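Local coordinates for protein 26S proteasome regulatory subunit rpn10 (Schizosaccharomyces pombe, PDB 2X5N) that protects polyubiquitin chains from disassembly by deubiquitinating enzymes, thereby promoting protein degradation by the 26S proteasome, at residues 1-15 with 102-116. Sequence-based numbering, arbitrary orientation. Where two conformers were deposited one is given.
With SO4 (sulfate ion), chain B.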
ATOM      1  N   VAL A   1      -3.742 -14.470  -9.991  1.00 12.23           N
ATOM      2  CA  VAL A   1      -4.959 -13.820  -9.503  1.00  8.15           C
ATOM      3  C   VAL A   1      -5.361 -12.617 -10.366  1.00  6.41           C
ATOM      4  O   VAL A   1      -4.520 -11.772 -10.681  1.00  7.76           O
ATOM      5  CB  VAL A   1      -4.727 -13.325  -8.050  1.00 11.12           C
ATOM      6  CG1 VAL A   1      -5.921 -12.607  -7.496  1.00 12.79           C
ATOM      7  CG2 VAL A   1      -4.357 -14.507  -7.146  1.00 14.98           C
ATOM      8  N   LEU A   2      -6.648 -12.533 -10.705  1.00  5.50           N
ATOM      9  CA  LEU A   2      -7.211 -11.379 -11.376  1.00  4.92           C
ATOM     10  C   LEU A   2      -7.738 -10.401 -10.324  1.00  4.29           C
ATOM     11  O   LEU A   2      -8.733 -10.671  -9.643  1.00  4.42           O
ATOM     12  CB  LEU A   2      -8.317 -11.819 -12.325  1.00  5.94           C
ATOM     13  CG  LEU A   2      -9.075 -10.684 -13.003  1.00  6.11           C
ATOM     14  CD1 LEU A   2      -8.185  -9.917 -13.935  1.00  8.33           C
ATOM     15  CD2 LEU A   2     -10.245 -11.257 -13.800  1.00  9.78           C
ATOM     16  N   GLU A   3      -7.022  -9.288 -10.164  1.00  4.96           N
ATOM     17  CA  GLU A   3      -7.319  -8.318  -9.123  1.00  3.65           C
ATOM     18  C   GLU A   3      -6.933  -6.893  -9.540  1.00  3.89           C
ATOM     19  O   GLU A   3      -6.012  -6.673 -10.333  1.00  5.13           O
ATOM     20  CB  GLU A   3      -6.639  -8.699  -7.791  1.00  5.50           C
ATOM     21  CG  GLU A   3      -5.107  -8.699  -7.832  1.00  6.27           C
ATOM     22  CD  GLU A   3      -4.468  -9.178  -6.541  1.00  6.23           C
ATOM     23  OE1 GLU A   3      -5.151  -9.228  -5.502  1.00  6.93           O
ATOM     24  OE2 GLU A   3      -3.256  -9.488  -6.556  1.00  6.41           O
ATOM     25  N   ALA A   4      -7.661  -5.940  -8.969  1.00  3.93           N
ATOM     26  CA  ALA A   4      -7.363  -4.517  -9.024  1.00  3.74           C
ATOM     27  C   ALA A   4      -6.750  -4.137  -7.699  1.00  3.70           C
ATOM     28  O   ALA A   4      -7.297  -4.473  -6.637  1.00  5.12           O
ATOM     29  CB  ALA A   4      -8.655  -3.732  -9.197  1.00  5.21           C
ATOM     30  N   THR A   5      -5.646  -3.406  -7.738  1.00  3.39           N
ATOM     31  CA  THR A   5      -4.909  -3.081  -6.524  1.00  3.50           C
ATOM     32  C   THR A   5      -4.719  -1.587  -6.421  1.00  4.52           C
ATOM     33  O   THR A   5      -4.178  -0.955  -7.336  1.00  4.34           O
ATOM     34  CB  THR A   5      -3.511  -3.742  -6.529  1.00  4.63           C
ATOM     35  OG1 THR A   5      -3.634  -5.161  -6.678  1.00  4.39           O
ATOM     36  CG2 THR A   5      -2.737  -3.473  -5.256  1.00  5.56           C
ATOM     37  N   MET A   6      -5.154  -1.022  -5.298  1.00  3.26           N
ATOM     38  CA  MET A   6      -4.818   0.355  -4.975  1.00  3.42           C
ATOM     39  C   MET A   6      -3.579   0.351  -4.097  1.00  3.30           C
ATOM     40  O   MET A   6      -3.582  -0.271  -3.029  1.00  4.00           O
ATOM     41  CB  MET A   6      -5.956   1.071  -4.249  1.00  5.46           C
ATOM     42  CG  MET A   6      -7.198   1.334  -5.102  1.00  8.58           C
ATOM     43  SD  MET A   6      -6.909   2.356  -6.545  1.00 10.68           S
ATOM     44  CE  MET A   6      -6.329   3.822  -5.863  1.00 12.38           C
ATOM     45  N   ILE A   7      -2.536   1.027  -4.568  1.00  3.23           N
ATOM     46  CA  ILE A   7      -1.281   1.169  -3.850  1.00  3.44           C
ATOM     47  C   ILE A   7      -1.276   2.538  -3.164  1.00  3.33           C
ATOM     48  O   ILE A   7      -1.436   3.553  -3.809  1.00  4.25           O
ATOM     49  CB  ILE A   7      -0.046   0.987  -4.781  1.00  4.11           C
ATOM     50  CG1 ILE A   7      -0.096  -0.398  -5.462  1.00  4.24           C
ATOM     51  CG2 ILE A   7       1.195   1.144  -3.955  1.00  5.35           C
ATOM     52  CD1 ILE A   7       0.896  -0.622  -6.565  1.00  5.75           C
ATOM     53  N   LEU A   8      -1.133   2.518  -1.843  1.00  3.54           N
ATOM     54  CA  LEU A   8      -1.227   3.694  -1.006  1.00  4.09           C
ATOM     55  C   LEU A   8       0.147   4.016  -0.448  1.00  4.78           C
ATOM     56  O   LEU A   8       0.724   3.222   0.316  1.00  5.81           O
ATOM     57  CB  LEU A   8      -2.180   3.443   0.168  1.00  4.05           C
ATOM     58  CG  LEU A   8      -3.673   3.671  -0.104  1.00  4.20           C
ATOM     59  CD1 LEU A   8      -4.162   2.925  -1.359  1.00  5.47           C
ATOM     60  CD2 LEU A   8      -4.507   3.249   1.097  1.00  6.23           C
ATOM     61  N   ILE A   9       0.667   5.175  -0.827  1.00  3.87           N
ATOM     62  CA  ILE A   9       1.982   5.619  -0.364  1.00  4.80           C
ATOM     63  C   ILE A   9       1.829   6.617   0.768  1.00  3.82           C
ATOM     64  O   ILE A   9       0.904   7.431   0.794  1.00  4.79           O
ATOM     65  CB  ILE A   9       2.863   6.203  -1.500  1.00  4.89           C
ATOM     66  CG1 ILE A   9       2.238   7.419  -2.209  1.00  6.10           C
ATOM     67  CG2 ILE A   9       3.200   5.083  -2.486  1.00  6.77           C
ATOM     68  CD1 ILE A   9       3.200   8.081  -3.117  1.00  7.61           C
ATOM     69  N   ASP A  10       2.741   6.512   1.719  1.00  3.67           N
ATOM     70  CA  ASP A  10       2.835   7.450   2.818  1.00  3.93           C
ATOM     71  C   ASP A  10       3.744   8.600   2.370  1.00  3.12           C
ATOM     72  O   ASP A  10       4.945   8.409   2.142  1.00  3.75           O
ATOM     73  CB  ASP A  10       3.361   6.714   4.059  1.00  3.89           C
ATOM     74  CG  ASP A  10       3.327   7.545   5.333  1.00  4.85           C
ATOM     75  OD1 ASP A  10       3.306   8.793   5.262  1.00  4.93           O
ATOM     76  OD2 ASP A  10       3.339   6.919   6.418  1.00  4.59           O
ATOM     77  N   ASN A  11       3.149   9.776   2.198  1.00  4.02           N
ATOM     78  CA  ASN A  11       3.913  11.003   1.910  1.00  4.95           C
ATOM     79  C   ASN A  11       3.802  11.997   3.060  1.00  4.68           C
ATOM     80  O   ASN A  11       3.782  13.211   2.830  1.00  5.98           O
ATOM     81  CB  ASN A  11       3.473  11.649   0.597  1.00  4.51           C
ATOM     82  CG  ASN A  11       2.047  12.125   0.634  1.00  4.24           C
ATOM     83  OD1 ASN A  11       1.197  11.496   1.253  1.00  5.76           O
ATOM     84  ND2 ASN A  11       1.761  13.226  -0.069  1.00  5.21           N
ATOM     85  N   SER A  12       3.757  11.483   4.298  1.00  4.01           N
ATOM     86  CA  SER A  12       3.786  12.339   5.484  1.00  4.85           C
ATOM     87  C   SER A  12       5.197  12.818   5.803  1.00  4.96           C
ATOM     88  O   SER A  12       6.187  12.321   5.256  1.00  5.89           O
ATOM     89  CB  SER A  12       3.217  11.615   6.706  1.00  5.33           C
ATOM     90  OG  SER A  12       4.142  10.692   7.238  1.00  8.23           O
ATOM     91  N   GLU A  13       5.289  13.777   6.727  1.00  5.88           N
ATOM     92  CA  GLU A  13       6.571  14.315   7.156  1.00  6.09           C
ATOM     93  C   GLU A  13       7.472  13.232   7.782  1.00  6.04           C
ATOM     94  O   GLU A  13       8.683  13.380   7.784  1.00  6.61           O
ATOM     95  CB  GLU A  13       6.385  15.481   8.124  1.00  7.27           C
ATOM     96  CG  GLU A  13       5.705  15.105   9.429  1.00  7.57           C
ATOM     97  CD  GLU A  13       5.265  16.288  10.245  0.88  9.61           C
ATOM     98  OE1 GLU A  13       5.884  17.366  10.151  0.71 10.22           O
ATOM     99  OE2 GLU A  13       4.290  16.132  11.004  0.61  9.18           O
ATOM    100  N   TRP A  14       6.876  12.142   8.262  1.00  5.75           N
ATOM    101  CA  TRP A  14       7.651  11.052   8.865  1.00  5.28           C
ATOM    102  C   TRP A  14       8.539  10.356   7.829  1.00  5.51           C
ATOM    103  O   TRP A  14       9.496   9.678   8.173  1.00  7.21           O
ATOM    104  CB  TRP A  14       6.703  10.041   9.513  1.00  6.31           C
ATOM    105  CG  TRP A  14       6.044  10.595  10.726  1.00  7.58           C
ATOM    106  CD1 TRP A  14       5.024  11.501  10.766  1.00  9.80           C
ATOM    107  CD2 TRP A  14       6.391  10.313  12.068  1.00  8.98           C
ATOM    108  NE1 TRP A  14       4.720  11.796  12.061  1.00 11.30           N
ATOM    109  CE2 TRP A  14       5.546  11.082  12.884  1.00 11.31           C
ATOM    110  CE3 TRP A  14       7.327   9.473  12.665  1.00 10.51           C
ATOM    111  CZ2 TRP A  14       5.604  11.031  14.277  1.00 16.20           C
ATOM    112  CZ3 TRP A  14       7.390   9.429  14.052  1.00 14.52           C
ATOM    113  CH2 TRP A  14       6.535  10.201  14.831  1.00 15.14           C
ATOM    114  N   MET A  15       8.211  10.520   6.557  1.00  4.93           N
ATOM    115  CA  MET A  15       8.888   9.811   5.494  1.00  4.53           C
ATOM    116  C   MET A  15      10.159  10.543   5.019  1.00  6.94           C
ATOM    117  O   MET A  15      10.862  10.035   4.178  1.00  7.21           O
ATOM    118  CB  MET A  15       7.895   9.557   4.344  1.00  5.94           C
ATOM    119  CG  MET A  15       6.695   8.725   4.788  1.00  6.21           C
ATOM    120  SD  MET A  15       7.133   7.023   5.258  1.00  6.34           S
ATOM    121  CE  MET A  15       7.375   6.267   3.655  1.00  8.10           C
ATOM    122  N   ASN A 102     -13.544  -3.254 -14.753  1.00  6.87           N
ATOM    123  CA  ASN A 102     -13.695  -4.707 -14.819  1.00  7.06           C
ATOM    124  C   ASN A 102     -13.996  -5.252 -13.432  1.00  5.82           C
ATOM    125  O   ASN A 102     -13.085  -5.455 -12.614  1.00  6.45           O
ATOM    126  CB  ASN A 102     -12.424  -5.333 -15.402  1.00  7.49           C
ATOM    127  CG  ASN A 102     -12.492  -6.842 -15.469  1.00  8.27           C
ATOM    128  OD1 ASN A 102     -13.507  -7.447 -15.120  1.00  7.90           O
ATOM    129  ND2 ASN A 102     -11.398  -7.469 -15.892  1.00 10.63           N
ATOM    130  N   LYS A 103     -15.276  -5.462 -13.155  1.00  5.36           N
ATOM    131  CA  LYS A 103     -15.676  -5.832 -11.813  1.00  6.41           C
ATOM    132  C   LYS A 103     -15.460  -7.299 -11.482  1.00  5.96           C
ATOM    133  O   LYS A 103     -15.663  -7.716 -10.347  1.00  6.56           O
ATOM    134  CB  LYS A 103     -17.092  -5.342 -11.547  1.00  8.62           C
ATOM    135  CG  LYS A 103     -17.056  -3.809 -11.419  1.00 14.31           C
ATOM    136  CD  LYS A 103     -18.385  -3.164 -11.183  1.00 16.89           C
ATOM    137  CE  LYS A 103     -18.224  -1.646 -11.011  1.00 13.33           C
ATOM    138  NZ  LYS A 103     -17.838  -1.068 -12.284  1.00 15.91           N
ATOM    139  N   ILE A 104     -15.000  -8.087 -12.453  1.00  5.30           N
ATOM    140  CA  ILE A 104     -14.560  -9.446 -12.144  1.00  5.88           C
ATOM    141  C   ILE A 104     -13.291  -9.404 -11.299  1.00  4.95           C
ATOM    142  O   ILE A 104     -13.031 -10.319 -10.529  1.00  6.69           O
ATOM    143  CB  ILE A 104     -14.309 -10.331 -13.395  1.00  5.12           C
ATOM    144  CG1 ILE A 104     -15.488 -10.256 -14.371  1.00  6.16           C
ATOM    145  CG2 ILE A 104     -14.068 -11.779 -12.960  1.00  6.64           C
ATOM    146  CD1 ILE A 104     -15.356 -11.157 -15.578  1.00  8.76           C
ATOM    147  N   GLN A 105     -12.511  -8.342 -11.433  1.00  5.43           N
ATOM    148  CA  GLN A 105     -11.326  -8.209 -10.594  1.00  5.31           C
ATOM    149  C   GLN A 105     -11.663  -8.235  -9.108  1.00  5.04           C
ATOM    150  O   GLN A 105     -12.532  -7.514  -8.647  1.00  5.35           O
ATOM    151  CB  GLN A 105     -10.632  -6.879 -10.903  1.00  4.72           C
ATOM    152  CG  GLN A 105      -9.862  -6.799 -12.209  1.00  6.72           C
ATOM    153  CD  GLN A 105      -9.363  -5.406 -12.429  1.00  6.26           C
ATOM    154  OE1 GLN A 105     -10.138  -4.447 -12.455  1.00  9.13           O
ATOM    155  NE2 GLN A 105      -8.061  -5.262 -12.433  1.00  9.30           N
ATOM    156  N   ARG A 106     -10.913  -9.047  -8.375  1.00  4.94           N
ATOM    157  CA  ARG A 106     -10.882  -8.981  -6.930  1.00  4.80           C
ATOM    158  C   ARG A 106     -10.337  -7.630  -6.499  1.00  4.60           C
ATOM    159  O   ARG A 106      -9.739  -6.911  -7.298  1.00  5.29           O
ATOM    160  CB  ARG A 106      -9.986 -10.092  -6.384  1.00  5.12           C
ATOM    161  CG  ARG A 106     -10.405 -11.515  -6.784  1.00  6.42           C
ATOM    162  CD  ARG A 106      -9.253 -12.467  -6.564  1.00  9.90           C
ATOM    163  NE  ARG A 106      -9.470 -13.838  -7.038  1.00 10.06           N
ATOM    164  CZ  ARG A 106     -10.051 -14.792  -6.324  1.00 12.31           C
ATOM    165  NH1 ARG A 106     -10.534 -14.520  -5.118  1.00 15.43           N
ATOM    166  NH2 ARG A 106     -10.174 -16.012  -6.827  1.00 12.13           N
ATOM    167  N   GLN A 107     -10.527  -7.294  -5.231  1.00  4.88           N
ATOM    168  CA  GLN A 107     -10.130  -5.989  -4.722  1.00  5.18           C
ATOM    169  C   GLN A 107      -9.026  -6.114  -3.687  1.00  3.81           C
ATOM    170  O   GLN A 107      -9.125  -6.908  -2.749  1.00  5.75           O
ATOM    171  CB  GLN A 107     -11.330  -5.285  -4.111  1.00  6.12           C
ATOM    172  CG  GLN A 107     -12.509  -5.100  -5.090  1.00  6.02           C
ATOM    173  CD  GLN A 107     -13.652  -4.371  -4.422  1.00  9.34           C
ATOM    174  OE1 GLN A 107     -13.562  -3.183  -4.195  1.00 12.11           O
ATOM    175  NE2 GLN A 107     -14.709  -5.079  -4.081  1.00 11.76           N
ATOM    176  N   ARG A 108      -7.960  -5.323  -3.881  1.00  3.89           N
ATOM    177  CA  ARG A 108      -6.830  -5.360  -2.958  1.00  3.13           C
ATOM    178  C   ARG A 108      -6.291  -3.953  -2.725  1.00  3.43           C
ATOM    179  O   ARG A 108      -6.249  -3.126  -3.637  1.00  4.14           O
ATOM    180  CB  ARG A 108      -5.706  -6.259  -3.500  1.00  4.97           C
ATOM    181  CG  ARG A 108      -4.447  -6.328  -2.595  1.00  5.13           C
ATOM    182  CD  ARG A 108      -3.393  -7.325  -3.128  1.00  4.92           C
ATOM    183  NE  ARG A 108      -3.910  -8.681  -3.025  1.00  5.68           N
ATOM    184  CZ  ARG A 108      -3.921  -9.408  -1.920  1.00  5.34           C
ATOM    185  NH1 ARG A 108      -3.297  -9.005  -0.827  1.00  6.91           N
ATOM    186  NH2 ARG A 108      -4.559 -10.560  -1.922  1.00  6.41           N
ATOM    187  N   ILE A 109      -5.819  -3.730  -1.507  1.00  3.42           N
ATOM    188  CA  ILE A 109      -5.073  -2.541  -1.127  1.00  3.91           C
ATOM    189  C   ILE A 109      -3.679  -2.969  -0.694  1.00  3.15           C
ATOM    190  O   ILE A 109      -3.537  -3.913   0.071  1.00  3.96           O
ATOM    191  CB  ILE A 109      -5.769  -1.812   0.057  1.00  4.33           C
ATOM    192  CG1 ILE A 109      -7.131  -1.305  -0.418  1.00  5.14           C
ATOM    193  CG2 ILE A 109      -4.871  -0.695   0.594  1.00  6.04           C
ATOM    194  CD1 ILE A 109      -7.989  -0.756   0.696  1.00  8.64           C
ATOM    195  N   VAL A 110      -2.646  -2.270  -1.176  1.00  3.51           N
ATOM    196  CA  VAL A 110      -1.277  -2.416  -0.637  1.00  4.15           C
ATOM    197  C   VAL A 110      -0.885  -1.053  -0.083  1.00  3.29           C
ATOM    198  O   VAL A 110      -0.815  -0.105  -0.843  1.00  5.11           O
ATOM    199  CB  VAL A 110      -0.262  -2.888  -1.700  1.00  3.98           C
ATOM    200  CG1 VAL A 110       1.129  -2.947  -1.095  1.00  5.98           C
ATOM    201  CG2 VAL A 110      -0.668  -4.255  -2.202  1.00  6.38           C
ATOM    202  N   ALA A 111      -0.704  -0.955   1.231  1.00  3.35           N
ATOM    203  CA  ALA A 111      -0.457   0.319   1.873  1.00  4.42           C
ATOM    204  C   ALA A 111       0.871   0.331   2.608  1.00  3.91           C
ATOM    205  O   ALA A 111       1.194  -0.609   3.346  1.00  6.01           O
ATOM    206  CB  ALA A 111      -1.574   0.639   2.873  1.00  3.96           C
ATOM    207  N   PHE A 112       1.588   1.433   2.463  1.00  3.91           N
ATOM    208  CA  PHE A 112       2.791   1.697   3.223  1.00  4.23           C
ATOM    209  C   PHE A 112       2.454   2.539   4.448  1.00  4.68           C
ATOM    210  O   PHE A 112       1.709   3.511   4.354  1.00  6.41           O
ATOM    211  CB  PHE A 112       3.781   2.482   2.380  1.00  5.91           C
ATOM    212  CG  PHE A 112       4.372   1.723   1.234  1.00  6.27           C
ATOM    213  CD1 PHE A 112       5.641   1.164   1.335  1.00  6.70           C
ATOM    214  CD2 PHE A 112       3.669   1.576   0.037  1.00  6.69           C
ATOM    215  CE1 PHE A 112       6.212   0.498   0.266  1.00  7.13           C
ATOM    216  CE2 PHE A 112       4.241   0.905  -1.032  1.00  6.02           C
ATOM    217  CZ  PHE A 112       5.519   0.378  -0.922  1.00  7.70           C
ATOM    218  N   VAL A 113       3.017   2.163   5.595  1.00  4.54           N
ATOM    219  CA  VAL A 113       2.876   2.936   6.809  1.00  4.77           C
ATOM    220  C   VAL A 113       4.266   3.185   7.387  1.00  3.86           C
ATOM    221  O   VAL A 113       4.966   2.257   7.794  1.00  4.50           O
ATOM    222  CB  VAL A 113       2.012   2.183   7.843  1.00  7.28           C
ATOM    223  CG1 VAL A 113       1.986   2.963   9.184  1.00  8.91           C
ATOM    224  CG2 VAL A 113       0.599   1.963   7.296  1.00 10.60           C
ATOM    225  N   GLY A 114       4.660   4.456   7.397  1.00  4.96           N
ATOM    226  CA  GLY A 114       5.929   4.894   7.973  1.00  4.72           C
ATOM    227  C   GLY A 114       5.725   5.986   8.991  1.00  5.81           C
ATOM    228  O   GLY A 114       6.660   6.716   9.328  1.00  7.05           O
ATOM    229  N   SER A 115       4.515   6.042   9.531  0.70  4.78           N
ATOM    230  CA  SER A 115       4.092   7.103  10.426  0.70  6.14           C
ATOM    231  C   SER A 115       3.133   6.523  11.458  0.70  6.44           C
ATOM    232  O   SER A 115       2.458   5.532  11.203  0.70  7.13           O
ATOM    233  CB  SER A 115       3.351   8.171   9.638  0.70  5.99           C
ATOM    234  OG  SER A 115       2.364   7.542   8.855  0.70  7.13           O
ATOM    235  N   PRO A 116       3.014   7.175  12.618  1.00  7.36           N
ATOM    236  CA  PRO A 116       1.996   6.761  13.571  1.00 10.51           C
ATOM    237  C   PRO A 116       0.586   6.650  13.045  1.00 10.44           C
ATOM    238  O   PRO A 116       0.177   7.555  12.342  1.00 12.07           O
ATOM    239  CB  PRO A 116       2.236   7.622  14.816  1.00 11.45           C
ATOM    240  CG  PRO A 116       3.583   8.211  14.623  1.00 12.99           C
ATOM    241  CD  PRO A 116       3.810   8.304  13.124  1.00 10.15           C
TER
HETATM  242  S   SO4 B1194      -8.444 -15.804 -10.272  0.85  9.24           S
HETATM  243  O1  SO4 B1194      -8.700 -16.723  -9.164  0.92 13.73           O
HETATM  244  O2  SO4 B1194      -7.077 -16.011 -10.786  0.74  9.75           O
HETATM  245  O3  SO4 B1194      -9.414 -16.109 -11.314  0.80 11.17           O
HETATM  246  O4  SO4 B1194      -8.648 -14.472  -9.782  1.00  9.17           O
HETATM  247  O   HOH W   1     -11.104 -12.121 -10.153  1.00  6.79           O
HETATM  248  O   HOH W   2      -6.791 -10.815  -3.978  1.00 11.58           O
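Leu2, a branched apolar residue just before strand 3-9, lays CD1 against CG of Gln105 and CD2 against CG2 of Ile104 (3.9 Å), while its backbone N and the Arg106 guanidinium edge grip a sulfate probably left from crystallisation. From here strands 3-9 and 106-113 run parallel, and backbone bonds alternate between them from Arg106 N to Leu2 O through to Phe112 N to Leu8 O.

Arg108 suits its place because its long, flexible chain can run along the sheet face, beside its register partner Thr5, to reach Glu3, one pair back on that face. A bend at chi3 (-68°) turns the guanidinium so that NE forms a salt bridge with OE1 of Glu3 at 2.8 Å; the oxygen lies in the guanidinium plane, although the two flat groups stand 73° apart. A water bridges the same OE1 to NH2, and Lys39 and Asp139 extend the charge network. Phe112 serves two kinds of neighbour: the slightly positive C-H edge at CD2 suits Leu8 O, 3.4 Å away, and its apolar surface suits Ile7 CG2 and Ile9 CG2.

Beyond the strands, Asp10 joins the two loops, its two oxygens letting one short side chain accept from both at once. OD2 accepts from Gly114 N at 3.0 Å and from Ser115 OG at 2.7 Å, whereas OD1 takes Ser12 N, an Asx turn, and Ser12 OG. An alanine in place of Asp10 would probably leave these four donors without the carboxylate they share and set the Ser115 hydroxyl free to turn. Nearby, Pro116 CD sits over the six-membered ring of Trp14, 3.3 Å from its centroid, a CH-pi contact.

These are the two central strands of the von Willebrand A sheet: strand 47-52 flanks 3-9, and 136-143 flanks 106-113. Helix 24-42 covers the face bearing Thr5 and Arg108, and helix 86-98 packs on Met6 and Ile109 across the sheet.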